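Local coordinates for ProQ/FinO domain-containing protein (Neisseria meningitidis, PDB 3MW6) that probably binds RNA as a FinO-like RNA chaperone of the ProQ/FinO family, at residues 38-43 with 89-94. Numbering follows the deposited sequence. Where two conformers were deposited one is given.
Sequences YDVFKR and KRFDLN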
ATOM      1  N   TYR A  38      13.899 -14.329   2.608  1.00 51.17           N
ATOM      2  CA  TYR A  38      13.732 -12.958   3.091  1.00 42.67           C
ATOM      3  C   TYR A  38      12.774 -12.868   4.254  1.00 43.23           C
ATOM      4  O   TYR A  38      11.587 -13.121   4.095  1.00 43.22           O
ATOM      5  CB  TYR A  38      13.247 -12.033   1.961  1.00 37.63           C
ATOM      6  CG  TYR A  38      14.242 -11.902   0.849  1.00 44.28           C
ATOM      7  CD1 TYR A  38      13.979 -12.435  -0.401  1.00 40.75           C
ATOM      8  CD2 TYR A  38      15.473 -11.282   1.058  1.00 51.39           C
ATOM      9  CE1 TYR A  38      14.902 -12.331  -1.429  1.00 44.82           C
ATOM     10  CE2 TYR A  38      16.402 -11.176   0.035  1.00 45.90           C
ATOM     11  CZ  TYR A  38      16.103 -11.702  -1.206  1.00 44.57           C
ATOM     12  OH  TYR A  38      17.002 -11.614  -2.233  1.00 52.63           O
ATOM     13  N   ASP A  39      13.285 -12.473   5.414  1.00 46.34           N
ATOM     14  CA  ASP A  39      12.443 -12.301   6.588  1.00 47.66           C
ATOM     15  C   ASP A  39      11.331 -11.247   6.424  1.00 45.89           C
ATOM     16  O   ASP A  39      10.248 -11.413   6.978  1.00 49.14           O
ATOM     17  CB  ASP A  39      13.292 -12.018   7.831  1.00 59.20           C
ATOM     18  CG  ASP A  39      13.718 -13.293   8.541  1.00 78.70           C
ATOM     19  OD1 ASP A  39      13.171 -13.575   9.633  1.00 85.62           O
ATOM     20  OD2 ASP A  39      14.582 -14.024   8.001  1.00 81.74           O
ATOM     21  N   VAL A  40      11.574 -10.166   5.685  1.00 38.87           N
ATOM     22  CA  VAL A  40      10.503  -9.177   5.513  1.00 42.51           C
ATOM     23  C   VAL A  40       9.284  -9.807   4.841  1.00 44.38           C
ATOM     24  O   VAL A  40       8.155  -9.438   5.129  1.00 45.11           O
ATOM     25  CB  VAL A  40      10.940  -7.921   4.739  1.00 41.03           C
ATOM     26  CG1 VAL A  40      12.005  -7.167   5.521  1.00 47.03           C
ATOM     27  CG2 VAL A  40      11.422  -8.285   3.336  1.00 35.07           C
ATOM     28  N   PHE A  41       9.507 -10.772   3.960  1.00 45.39           N
ATOM     29  CA  PHE A  41       8.388 -11.499   3.370  1.00 39.46           C
ATOM     30  C   PHE A  41       7.815 -12.554   4.302  1.00 45.91           C
ATOM     31  O   PHE A  41       6.611 -12.644   4.467  1.00 43.22           O
ATOM     32  CB  PHE A  41       8.783 -12.098   2.027  1.00 36.66           C
ATOM     33  CG  PHE A  41       8.849 -11.075   0.932  1.00 40.72           C
ATOM     34  CD1 PHE A  41      10.031 -10.400   0.658  1.00 35.49           C
ATOM     35  CD2 PHE A  41       7.711 -10.736   0.220  1.00 40.55           C
ATOM     36  CE1 PHE A  41      10.084  -9.435  -0.342  1.00 36.50           C
ATOM     37  CE2 PHE A  41       7.758  -9.764  -0.785  1.00 38.76           C
ATOM     38  CZ  PHE A  41       8.950  -9.120  -1.059  1.00 38.21           C
ATOM     39  N   LYS A  42       8.676 -13.338   4.934  1.00 40.74           N
ATOM     40  CA  LYS A  42       8.210 -14.425   5.785  1.00 42.82           C
ATOM     41  C   LYS A  42       7.375 -13.886   6.944  1.00 38.07           C
ATOM     42  O   LYS A  42       6.412 -14.518   7.387  1.00 36.60           O
ATOM     43  CB  LYS A  42       9.417 -15.240   6.296  1.00 51.12           C
ATOM     44  CG  LYS A  42       9.087 -16.317   7.321  1.00 51.91           C
ATOM     45  CD  LYS A  42      10.369 -16.901   7.973  1.00 74.31           C
ATOM     46  CE  LYS A  42      11.144 -17.851   7.049  1.00 75.51           C
ATOM     47  NZ  LYS A  42      12.309 -17.210   6.359  1.00 77.90           N
ATOM     48  N   ARG A  43       7.737 -12.702   7.424  1.00 39.23           N
ATOM     49  CA  ARG A  43       7.047 -12.103   8.564  0.53 44.51           C
ATOM     50  C   ARG A  43       6.048 -10.998   8.187  1.00 45.08           C
ATOM     51  O   ARG A  43       5.503 -10.332   9.056  1.00 46.36           O
ATOM     52  CB  ARG A  43       8.066 -11.593   9.583  0.53 49.22           C
ATOM     53  CG  ARG A  43       8.750 -12.713  10.343  0.53 53.92           C
ATOM     54  CD  ARG A  43      10.260 -12.593  10.287  0.53 63.42           C
ATOM     55  NE  ARG A  43      10.763 -11.494  11.107  0.53 65.76           N
ATOM     56  CZ  ARG A  43      11.685 -11.629  12.052  0.53 62.71           C
ATOM     57  NH1 ARG A  43      12.210 -12.823  12.298  0.53 62.52           N
ATOM     58  NH2 ARG A  43      12.084 -10.568  12.747  0.53 59.85           N
ATOM     59  N   LYS A  89       7.039   1.485  10.443  1.00 39.86           N
ATOM     60  CA  LYS A  89       8.072   1.571   9.403  1.00 29.37           C
ATOM     61  C   LYS A  89       7.920   0.552   8.284  1.00 26.67           C
ATOM     62  O   LYS A  89       7.353  -0.522   8.469  1.00 39.87           O
ATOM     63  CB  LYS A  89       9.461   1.383  10.029  1.00 31.98           C
ATOM     64  CG  LYS A  89       9.885   2.495  10.973  1.00 36.02           C
ATOM     65  CD  LYS A  89      10.387   3.654  10.162  1.00 42.13           C
ATOM     66  CE  LYS A  89      10.913   4.759  11.043  1.00 55.44           C
ATOM     67  NZ  LYS A  89      11.490   5.838  10.199  1.00 58.68           N
ATOM     68  N   ARG A  90       8.445   0.893   7.117  1.00 25.45           N
ATOM     69  CA  ARG A  90       8.616  -0.084   6.060  1.00 31.99           C
ATOM     70  C   ARG A  90      10.047  -0.620   6.049  1.00 36.04           C
ATOM     71  O   ARG A  90      10.970   0.032   6.540  1.00 40.16           O
ATOM     72  CB  ARG A  90       8.266   0.529   4.709  1.00 32.66           C
ATOM     73  CG  ARG A  90       6.819   0.936   4.582  1.00 35.99           C
ATOM     74  CD  ARG A  90       6.520   1.563   3.201  1.00 37.02           C
ATOM     75  NE  ARG A  90       5.096   1.835   3.106  1.00 40.27           N
ATOM     76  CZ  ARG A  90       4.221   0.987   2.584  1.00 34.96           C
ATOM     77  NH1 ARG A  90       4.627  -0.175   2.094  1.00 31.79           N
ATOM     78  NH2 ARG A  90       2.941   1.294   2.560  1.00 29.79           N
ATOM     79  N   PHE A  91      10.225  -1.807   5.479  1.00 38.84           N
ATOM     80  CA  PHE A  91      11.492  -2.524   5.560  1.00 37.59           C
ATOM     81  C   PHE A  91      12.003  -2.910   4.173  1.00 46.43           C
ATOM     82  O   PHE A  91      11.213  -3.307   3.316  1.00 50.84           O
ATOM     83  CB  PHE A  91      11.310  -3.790   6.407  1.00 33.85           C
ATOM     84  CG  PHE A  91      11.039  -3.517   7.855  1.00 33.59           C
ATOM     85  CD1 PHE A  91      12.017  -3.738   8.811  1.00 32.29           C
ATOM     86  CD2 PHE A  91       9.801  -3.028   8.263  1.00 30.44           C
ATOM     87  CE1 PHE A  91      11.779  -3.476  10.154  1.00 33.74           C
ATOM     88  CE2 PHE A  91       9.550  -2.760   9.594  1.00 33.06           C
ATOM     89  CZ  PHE A  91      10.544  -2.995  10.554  1.00 40.65           C
ATOM     90  N   ASP A  92      13.316  -2.802   3.947  1.00 42.84           N
ATOM     91  CA  ASP A  92      13.901  -3.208   2.659  1.00 39.15           C
ATOM     92  C   ASP A  92      14.278  -4.688   2.687  1.00 35.98           C
ATOM     93  O   ASP A  92      13.999  -5.370   3.680  1.00 41.79           O
ATOM     94  CB  ASP A  92      15.082  -2.318   2.248  1.00 42.01           C
ATOM     95  CG  ASP A  92      16.260  -2.406   3.208  1.00 49.87           C
ATOM     96  OD1 ASP A  92      17.079  -1.457   3.213  1.00 55.22           O
ATOM     97  OD2 ASP A  92      16.365  -3.401   3.967  1.00 46.85           O
ATOM     98  N   LEU A  93      14.869  -5.191   1.605  1.00 39.11           N
ATOM     99  CA  LEU A  93      15.240  -6.613   1.529  1.00 45.09           C
ATOM    100  C   LEU A  93      16.164  -7.055   2.648  1.00 45.53           C
ATOM    101  O   LEU A  93      16.224  -8.242   2.967  1.00 48.03           O
ATOM    102  CB  LEU A  93      15.895  -6.958   0.187  1.00 44.40           C
ATOM    103  CG  LEU A  93      14.914  -7.081  -0.968  1.00 42.27           C
ATOM    104  CD1 LEU A  93      15.600  -7.637  -2.228  1.00 39.59           C
ATOM    105  CD2 LEU A  93      13.743  -7.963  -0.550  1.00 37.17           C
ATOM    106  N   ASN A  94      16.867  -6.105   3.260  1.00 44.71           N
ATOM    107  CA  ASN A  94      17.825  -6.422   4.319  1.00 45.91           C
ATOM    108  C   ASN A  94      17.268  -6.228   5.713  1.00 52.37           C
ATOM    109  O   ASN A  94      18.022  -6.112   6.686  1.00 45.29           O
ATOM    110  CB  ASN A  94      19.088  -5.580   4.157  1.00 57.88           C
ATOM    111  CG  ASN A  94      19.853  -5.926   2.900  1.00 66.99           C
ATOM    112  OD1 ASN A  94      19.863  -7.081   2.466  1.00 65.92           O
ATOM    113  ND2 ASN A  94      20.487  -4.927   2.299  1.00 73.95           N
TER
HETATM  114  O   HOH W   1      14.465  -9.730   4.525  1.00 50.80           O
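Leu93 reaches the start of the short helix 39-42 and ends against two aromatic rings. Its CB does not point at the helix. CG follows, anti to the carbonyl carbon (chi1 -77°), and there the chain forks. CD1 continues anti to CA, and CD2 is the branch that touches both rings. This methyl sits above the centre of the Tyr38 ring, 4.1 Å from CD2 of Leu93 to the ring centroid and 12° off the normal, a CH-pi contact. The same CD2 meets Phe41 differently. It lies in the plane of that ring, at the edge, 3.9 Å from Phe41 CE1. One methyl thus touches a face and an edge at once.

The CB of Val40 is directed toward residues 89-94. Its CG1 packs against Phe91 CB at 3.6 Å and also lies 3.3 Å from Asp92 O. The Phe91 ring makes a cation-pi contact with Lys45 and meets the ring of Phe97.

The backbones are joined through a water. It accepts from Val40 N and donates to Leu93 O, 2.8 Å from the water oxygen. This supplies a partner for an amide in the first turn of the helix.

Past the strand, Asp92 OD2 accepts from Asn94 N at 2.8 Å, from above the carboxylate plane, and also from Arg96 N. The first bond closes an Asx turn. Helix 51-58 adds Ile51 and Asp54 beside Leu93 and Ala58 beside Tyr38. The contact joins the helical part of the ProQ/FinO fold to its two-stranded antiparallel hairpin, at the Asx turn where strand 89-91 leads toward strand 97-100.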